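Local coordinates for putative 2OG-Fe(II) oxygenase family protein (Caulobacter crescentus CB15, PDB 3OOX) that probably uses iron(II) and oxygen to oxidise 2-oxoglutarate to ethene, and L-arginine with 2-oxoglutarate to guanidine, glutamate semialdehyde and succinate, at residues A[41-46]-A[135-140]; A[56-59]-A[65-68]; A[207-210]-A[216-219]. All coordinates share one frame; numbering follows the deposited sequence.

In the fold
Interactions 1 and 2 both involve helix 45-59: residues 41-46 lead into its start and 56-59 form its last turn, with the contact centres about 24 Å apart. Interaction 1 is a partly buried, largely apolar touch on helix 127-152. Interaction 2, farther from the chain centre but with all its touching residues buried, combines a CH-pi contact with a lysine-to-carbonyl hydrogen bond. Interaction 3 belongs to another part of the fold, an edge hairpin of the four-stranded sheet, with its centre about 26 Å from that of interaction 1. Paired backbone bonds hold it, and its area, 311 Å² against 112 and 177 Å², is the largest of the three.

Interaction 1 (A[41-46]-A[135-140]); sequences YDLDQA and YNSLDG. With EDO (1,2-ethanediol), chain E.
Leu43 and Leu138 carry the apolar part of this loop-to-helix contact, in which the connection from strand 35-39 to helix 45-59 settles against helix 127-152; both helices flank what is probably the double-stranded beta-helix of a 2OG oxygenase. Only 112 Å² is buried, so the touch is narrow. At the start of the loop Tyr41 OH bonds across the turn to Gln45 OE1 at 2.6 Å, in the carbonyl plane and on a lone pair, while the same side chain also rests on Met141 of the long helix. Asp42 follows. A 1,2-ethanediol, probably from the crystallisation liquor, is modelled beside its OD2 and also bonded to Lys144, but the separation from OD2 is so short that its exact placing is doubtful. Leu43 then points at the helix. In the conformer given, one of two deposited, its CD2 meets CD2 of Leu138 at 4.0 Å, the two side chains crossing at about a right angle, and Ile48 and Met141 pack on Leu43 as well. Ser137 has the CA nearest that of Leu43, 7.0 Å away, and its OG faces the leucine CG. Since Ser137 too was deposited in two conformers, the closeness of that approach is doubtful. Asp44, at the N-cap of helix 45-59, swings its carboxylate anti to the backbone N (chi1 -176°) and back over the first turn, where OD1 accepts a weak, strongly bent bond from Ala46 N, 3.0 Å long with an N-H...O angle of 121°.

Interaction 2 (A[56-59]-A[65-68]); sequences KAFF and TKKQ
Lys66 sets its CG over one face of the Phe58 ring, 4.2 Å from the ring centroid and 29° off the ring normal, a CH-pi contact. The nearest ring atom is CZ, which lies 3.7 Å from Lys66 CG and 3.8 Å from Lys66 CB. In Phe58, CG anti to the backbone N carries the ring out towards Lys66. Beyond the ring the lysine bends at chi3 (-67°) and passes its methylenes along the end of the first helix. CD comes within 3.4 Å of Phe58 O, and NZ donates to Phe59 O at 2.8 Å, the donor tilted 22° from the carbonyl plane. The same ammonium forms a salt bridge with Glu97, so this buried charge has both a carboxylate and a main-chain oxygen as partners. The two phenylalanines also touch: CD2 of Phe58 lies 3.6 Å above the Phe59 ring plane, offset toward its rim, while Trp99 meets Phe58 edge-to-face. In the second segment Gln68 NE2 bonds back to Thr65 O at 2.9 Å, on a lone pair of the carbonyl, and reaches Glu123 as well. Altogether this is the packing of two consecutive helices, 45-59 and 63-66, across a short connection, with a lysine from the second held against the carbonyl end of the first, beside strand 97-101 of the large oxygenase sheet.

Interaction 3 (A[207-210]-A[216-219]); sequences GLEV and QWLP
A beta hairpin on the four-stranded antiparallel sheet joins Val210 and Leu218, with strand 217-219 at the sheet edge; the sheet is consistent with the smaller of the two in the double-stranded beta-helix of 2OG oxygenases. The two short strands run 136° apart in direction, a marked twist from antiparallel. Val210 and Leu218 form a hydrogen-bonded pair: Val210 N donates to Leu218 O at 2.9 Å, and Leu218 N returns the bond to Val210 O, nearly straight at 174°. Their side chains share a face of the sheet, where Val210 CG1 packs on Leu218 CB at 3.9 Å. The neighbouring pair, Glu209 with Pro219, is non-hydrogen-bonded, its CA atoms 4.4 Å apart, and Glu209 CA makes a CA-H...O contact with Leu218 O instead. The Glu209 and Trp217 side chains cross at about a right angle, yet the carboxylate and indole planes are only 27° apart. With CG anti to the carbonyl carbon and the chain extended onward, Glu209 brings OE1 to 3.4 Å from Trp217 CB. The indole edge, near its plane, meets Glu209 O, 3.8 Å from Trp217 CZ3, and Trp217 CE3 lies 3.7 Å from Val210 C. Glu209 OE1 also forms a salt bridge with Arg249, whose guanidinium makes a cation-pi contact with Trp217; these three side chains link the hairpin to strand 248-250. With an alanine at the Glu209 position, Arg249 is likely to lose its carboxylate mate and Trp217 CB its neighbour. A water donates a weak bond to Glu209 OE2 and a second, 2.9 Å long, to Trp217 O.

Interaction 1 (A[41-46]-A[135-140])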
loop_
_atom_site.group_PDB
_atom_site.type_symbol
_atom_site.label_atom_id
_atom_site.label_comp_id
_atom_site.label_asym_id
_atom_site.label_seq_id
_atom_site.Cartn_x
_atom_site.Cartn_y
_atom_site.Cartn_z
ATOM N N TYR A 41 -16.090 5.492 2.053
ATOM C CA TYR A 41 -15.638 4.466 3.018
ATOM C C TYR A 41 -16.293 4.739 4.358
ATOM O O TYR A 41 -16.775 5.852 4.618
ATOM C CB TYR A 41 -14.111 4.377 3.138
ATOM C CG TYR A 41 -13.336 5.669 3.418
ATOM C CD1 TYR A 41 -13.553 6.418 4.574
ATOM C CD2 TYR A 41 -12.354 6.111 2.529
ATOM C CE1 TYR A 41 -12.811 7.579 4.838
ATOM C CE2 TYR A 41 -11.610 7.263 2.785
ATOM C CZ TYR A 41 -11.838 7.991 3.940
ATOM O OH TYR A 41 -11.095 9.137 4.188
ATOM N N ASP A 42 -16.320 3.727 5.214
ATOM C CA ASP A 42 -17.004 3.878 6.501
ATOM C C ASP A 42 -16.040 4.053 7.660
ATOM O O ASP A 42 -16.473 4.069 8.823
ATOM C CB ASP A 42 -17.982 2.708 6.747
ATOM C CG ASP A 42 -17.296 1.380 6.877
ATOM O OD1 ASP A 42 -16.092 1.281 6.557
ATOM O OD2 ASP A 42 -17.981 0.410 7.294
ATOM N N LEU A 43 -14.744 4.206 7.343
ATOM C CA LEU A 43 -13.723 4.435 8.358
ATOM C C LEU A 43 -14.014 5.751 9.051
ATOM O O LEU A 43 -14.356 6.715 8.411
ATOM C CB LEU A 43 -12.326 4.519 7.743
ATOM C CG LEU A 43 -11.621 3.246 7.281
ATOM C CD1 LEU A 43 -12.297 2.605 6.067
ATOM C CD2 LEU A 43 -10.181 3.643 6.952
ATOM N N ASP A 44 -13.860 5.773 10.362
ATOM C CA ASP A 44 -14.074 6.979 11.153
ATOM C C ASP A 44 -13.018 8.027 10.783
ATOM O O ASP A 44 -11.830 7.851 11.116
ATOM C CB ASP A 44 -13.965 6.598 12.635
ATOM C CG ASP A 44 -14.253 7.745 13.580
ATOM O OD1 ASP A 44 -14.196 8.933 13.186
ATOM O OD2 ASP A 44 -14.536 7.425 14.753
ATOM N N GLN A 45 -13.444 9.098 10.112
ATOM C CA GLN A 45 -12.501 10.130 9.667
ATOM C C GLN A 45 -11.769 10.827 10.804
ATOM O O GLN A 45 -10.588 11.170 10.687
ATOM C CB GLN A 45 -13.175 11.157 8.778
ATOM C CG GLN A 45 -12.209 12.063 8.027
ATOM C CD GLN A 45 -11.377 11.273 7.042
ATOM O OE1 GLN A 45 -11.929 10.525 6.237
ATOM N NE2 GLN A 45 -10.054 11.436 7.089
ATOM N N ALA A 46 -12.444 11.065 11.925
ATOM C CA ALA A 46 -11.738 11.643 13.055
ATOM C C ALA A 46 -10.573 10.778 13.565
ATOM O O ALA A 46 -9.536 11.300 13.973
ATOM C CB ALA A 46 -12.746 11.952 14.193
ATOM N N TYR A 135 -3.740 1.128 11.188
ATOM C CA TYR A 135 -3.217 -0.150 10.668
ATOM C C TYR A 135 -4.362 -1.176 10.562
ATOM O O TYR A 135 -4.629 -1.746 9.507
ATOM C CB TYR A 135 -2.097 -0.678 11.578
ATOM C CG TYR A 135 -1.440 -1.977 11.141
ATOM C CD1 TYR A 135 -2.128 -3.187 11.206
ATOM C CD2 TYR A 135 -0.157 -1.995 10.605
ATOM C CE1 TYR A 135 -1.564 -4.352 10.817
ATOM C CE2 TYR A 135 0.446 -3.198 10.183
ATOM C CZ TYR A 135 -0.288 -4.383 10.288
ATOM O OH TYR A 135 0.259 -5.553 9.847
ATOM N N ASN A 136 -5.057 -1.343 11.677
ATOM C CA ASN A 136 -6.101 -2.364 11.716
ATOM C C ASN A 136 -7.336 -1.966 10.921
ATOM O O ASN A 136 -8.003 -2.826 10.324
ATOM C CB ASN A 136 -6.439 -2.681 13.184
ATOM C CG ASN A 136 -5.299 -3.416 13.893
ATOM O OD1 ASN A 136 -4.817 -2.951 14.944
ATOM N ND2 ASN A 136 -4.841 -4.516 13.315
ATOM N N SER A 137 -7.645 -0.675 10.870
ATOM C CA SER A 137 -8.742 -0.190 10.060
ATOM C C SER A 137 -8.517 -0.405 8.562
ATOM O O SER A 137 -9.415 -0.811 7.837
ATOM C CB SER A 137 -8.946 1.290 10.340
ATOM O OG SER A 137 -9.965 1.792 9.530
ATOM N N LEU A 138 -7.308 -0.087 8.104
ATOM C CA LEU A 138 -6.988 -0.286 6.688
ATOM C C LEU A 138 -6.864 -1.777 6.360
ATOM O O LEU A 138 -7.224 -2.199 5.263
ATOM C CB LEU A 138 -5.735 0.495 6.323
ATOM C CG LEU A 138 -5.952 2.008 6.277
ATOM C CD1 LEU A 138 -4.612 2.745 6.172
ATOM C CD2 LEU A 138 -6.874 2.424 5.147
ATOM N N ASP A 139 -6.340 -2.564 7.300
ATOM C CA ASP A 139 -6.254 -4.027 7.118
ATOM C C ASP A 139 -7.672 -4.589 6.964
ATOM O O ASP A 139 -7.920 -5.457 6.112
ATOM C CB ASP A 139 -5.532 -4.713 8.297
ATOM C CG ASP A 139 -5.077 -6.107 7.968
ATOM O OD1 ASP A 139 -4.579 -6.337 6.846
ATOM O OD2 ASP A 139 -5.192 -6.993 8.854
ATOM N N GLY A 140 -8.584 -4.075 7.785
ATOM C CA GLY A 140 -10.005 -4.510 7.670
ATOM C C GLY A 140 -10.681 -4.154 6.358
ATOM O O GLY A 140 -11.389 -4.966 5.751
HETATM C C1 EDO E . -19.170 -4.010 6.683
HETATM O O1 EDO E . -18.579 -4.276 7.961
HETATM C C2 EDO E . -19.402 -2.514 6.526
HETATM O O2 EDO E . -18.131 -1.832 6.511
#

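Interaction 2 (A[56-59]-A[65-68])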
loop_
_atom_site.group_PDB
_atom_site.type_symbol
_atom_site.label_atom_id
_atom_site.label_comp_id
_atom_site.label_asym_id
_atom_site.label_seq_id
_atom_site.Cartn_x
_atom_site.Cartn_y
_atom_site.Cartn_z
ATOM N N LYS A 56 2.275 13.489 11.904
ATOM C CA LYS A 56 2.797 14.850 11.751
ATOM C C LYS A 56 3.581 15.275 12.993
ATOM O O LYS A 56 4.644 15.882 12.899
ATOM C CB LYS A 56 1.671 15.848 11.469
ATOM C CG LYS A 56 0.939 15.682 10.134
ATOM C CD LYS A 56 -0.235 16.639 10.000
ATOM C CE LYS A 56 -0.788 16.630 8.576
ATOM N NZ LYS A 56 -2.041 17.440 8.476
ATOM N N ALA A 57 3.066 14.938 14.165
ATOM C CA ALA A 57 3.726 15.274 15.420
ATOM C C ALA A 57 5.054 14.544 15.565
ATOM O O ALA A 57 6.065 15.135 15.956
ATOM C CB ALA A 57 2.787 14.946 16.622
ATOM N N PHE A 58 5.066 13.264 15.195
ATOM C CA PHE A 58 6.315 12.513 15.228
ATOM C C PHE A 58 7.399 13.150 14.331
ATOM O O PHE A 58 8.549 13.339 14.755
ATOM C CB PHE A 58 6.146 11.038 14.825
ATOM C CG PHE A 58 7.473 10.360 14.666
ATOM C CD1 PHE A 58 8.186 9.942 15.771
ATOM C CD2 PHE A 58 8.057 10.222 13.414
ATOM C CE1 PHE A 58 9.425 9.373 15.663
ATOM C CE2 PHE A 58 9.325 9.673 13.306
ATOM C CZ PHE A 58 10.010 9.256 14.414
ATOM N N PHE A 59 7.027 13.445 13.087
ATOM C CA PHE A 59 8.000 13.972 12.125
ATOM C C PHE A 59 8.464 15.384 12.464
ATOM O O PHE A 59 9.545 15.806 12.047
ATOM C CB PHE A 59 7.447 13.932 10.686
ATOM C CG PHE A 59 7.319 12.525 10.119
ATOM C CD1 PHE A 59 8.430 11.687 10.083
ATOM C CD2 PHE A 59 6.116 12.074 9.625
ATOM C CE1 PHE A 59 8.331 10.397 9.564
ATOM C CE2 PHE A 59 6.012 10.783 9.098
ATOM C CZ PHE A 59 7.125 9.951 9.092
ATOM N N THR A 65 15.949 13.009 18.192
ATOM C CA THR A 65 14.893 12.310 18.891
ATOM C C THR A 65 14.322 11.222 17.955
ATOM O O THR A 65 14.097 10.074 18.353
ATOM C CB THR A 65 13.769 13.288 19.313
ATOM O OG1 THR A 65 14.336 14.338 20.122
ATOM C CG2 THR A 65 12.654 12.562 20.072
ATOM N N LYS A 66 14.093 11.606 16.706
ATOM C CA LYS A 66 13.589 10.651 15.709
ATOM C C LYS A 66 14.583 9.513 15.493
ATOM O O LYS A 66 14.168 8.366 15.328
ATOM C CB LYS A 66 13.227 11.357 14.389
ATOM C CG LYS A 66 12.052 12.356 14.558
ATOM C CD LYS A 66 11.590 13.010 13.255
ATOM C CE LYS A 66 12.612 13.957 12.636
ATOM N NZ LYS A 66 12.038 14.745 11.490
ATOM N N LYS A 67 15.874 9.814 15.517
ATOM C CA LYS A 67 16.909 8.815 15.209
ATOM C C LYS A 67 17.127 7.771 16.310
ATOM O O LYS A 67 17.811 6.775 16.092
ATOM C CB LYS A 67 18.215 9.494 14.820
ATOM C CG LYS A 67 18.156 10.049 13.380
ATOM C CD LYS A 67 19.447 10.693 12.956
ATOM C CE LYS A 67 19.441 11.006 11.452
ATOM N NZ LYS A 67 20.748 11.650 11.065
ATOM N N GLN A 68 16.527 7.994 17.472
ATOM C CA GLN A 68 16.449 6.952 18.480
ATOM C C GLN A 68 15.788 5.717 17.896
ATOM O O GLN A 68 16.033 4.595 18.348
ATOM C CB GLN A 68 15.618 7.429 19.669
ATOM C CG GLN A 68 16.262 8.538 20.466
ATOM C CD GLN A 68 15.368 9.035 21.587
ATOM O OE1 GLN A 68 15.755 9.008 22.759
ATOM N NE2 GLN A 68 14.189 9.509 21.244
#

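Interaction 3 (A[207-210]-A[216-219])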
loop_
_atom_site.group_PDB
_atom_site.type_symbol
_atom_site.label_atom_id
_atom_site.label_comp_id
_atom_site.label_asym_id
_atom_site.label_seq_id
_atom_site.Cartn_x
_atom_site.Cartn_y
_atom_site.Cartn_z
ATOM N N GLY A 207 -0.853 13.959 -7.305
ATOM C CA GLY A 207 0.064 13.623 -8.408
ATOM C C GLY A 207 0.322 12.145 -8.714
ATOM O O GLY A 207 1.285 11.795 -9.421
ATOM N N LEU A 208 -0.549 11.271 -8.223
ATOM C CA LEU A 208 -0.413 9.839 -8.506
ATOM C C LEU A 208 -0.771 9.553 -9.950
ATOM O O LEU A 208 -1.776 10.047 -10.468
ATOM C CB LEU A 208 -1.312 9.020 -7.575
ATOM C CG LEU A 208 -1.296 7.496 -7.753
ATOM C CD1 LEU A 208 0.064 6.822 -7.427
ATOM C CD2 LEU A 208 -2.404 6.898 -6.873
ATOM N N GLU A 209 0.068 8.767 -10.626
ATOM C CA GLU A 209 -0.188 8.373 -11.984
ATOM C C GLU A 209 0.107 6.891 -12.173
ATOM O O GLU A 209 1.035 6.367 -11.558
ATOM C CB GLU A 209 0.672 9.176 -12.938
ATOM C CG GLU A 209 0.458 10.688 -12.818
ATOM C CD GLU A 209 1.170 11.486 -13.888
ATOM O OE1 GLU A 209 2.167 10.967 -14.462
ATOM O OE2 GLU A 209 0.738 12.661 -14.143
ATOM N N VAL A 210 -0.678 6.223 -13.017
ATOM C CA VAL A 210 -0.448 4.819 -13.354
ATOM C C VAL A 210 -0.018 4.707 -14.803
ATOM O O VAL A 210 -0.570 5.381 -15.671
ATOM C CB VAL A 210 -1.698 3.941 -13.114
ATOM C CG1 VAL A 210 -2.934 4.420 -13.905
ATOM C CG2 VAL A 210 -1.409 2.450 -13.384
ATOM N N GLN A 216 1.283 5.382 -21.782
ATOM C CA GLN A 216 0.846 6.713 -21.331
ATOM C C GLN A 216 0.646 6.695 -19.819
ATOM O O GLN A 216 0.165 5.706 -19.271
ATOM C CB GLN A 216 -0.446 7.108 -22.021
ATOM C CG GLN A 216 -0.267 7.336 -23.496
ATOM C CD GLN A 216 -1.417 8.090 -24.080
ATOM O OE1 GLN A 216 -1.481 9.313 -23.970
ATOM N NE2 GLN A 216 -2.355 7.364 -24.681
ATOM N N TRP A 217 1.021 7.795 -19.167
ATOM C CA TRP A 217 0.779 7.993 -17.748
ATOM C C TRP A 217 -0.620 8.587 -17.556
ATOM O O TRP A 217 -0.955 9.648 -18.116
ATOM C CB TRP A 217 1.826 8.900 -17.126
ATOM C CG TRP A 217 3.172 8.273 -17.064
ATOM C CD1 TRP A 217 4.204 8.429 -17.952
ATOM C CD2 TRP A 217 3.606 7.313 -16.101
ATOM N NE1 TRP A 217 5.276 7.658 -17.566
ATOM C CE2 TRP A 217 4.943 6.969 -16.423
ATOM C CE3 TRP A 217 3.015 6.751 -14.964
ATOM C CZ2 TRP A 217 5.683 6.050 -15.666
ATOM C CZ3 TRP A 217 3.752 5.826 -14.212
ATOM C CH2 TRP A 217 5.078 5.499 -14.561
ATOM N N LEU A 218 -1.425 7.886 -16.768
ATOM C CA LEU A 218 -2.799 8.288 -16.480
ATOM C C LEU A 218 -2.907 8.834 -15.073
ATOM O O LEU A 218 -2.523 8.141 -14.130
ATOM C CB LEU A 218 -3.725 7.089 -16.616
ATOM C CG LEU A 218 -3.670 6.288 -17.912
ATOM C CD1 LEU A 218 -4.705 5.168 -17.830
ATOM C CD2 LEU A 218 -3.869 7.139 -19.143
ATOM N N PRO A 219 -3.486 10.050 -14.899
ATOM C CA PRO A 219 -3.648 10.587 -13.559
ATOM C C PRO A 219 -4.704 9.827 -12.746
ATOM O O PRO A 219 -5.761 9.475 -13.285
ATOM C CB PRO A 219 -4.102 12.039 -13.804
ATOM C CG PRO A 219 -4.650 12.042 -15.115
ATOM C CD PRO A 219 -3.972 10.984 -15.925
HETATM O O HOH W 1 -0.240 12.228 -16.952
#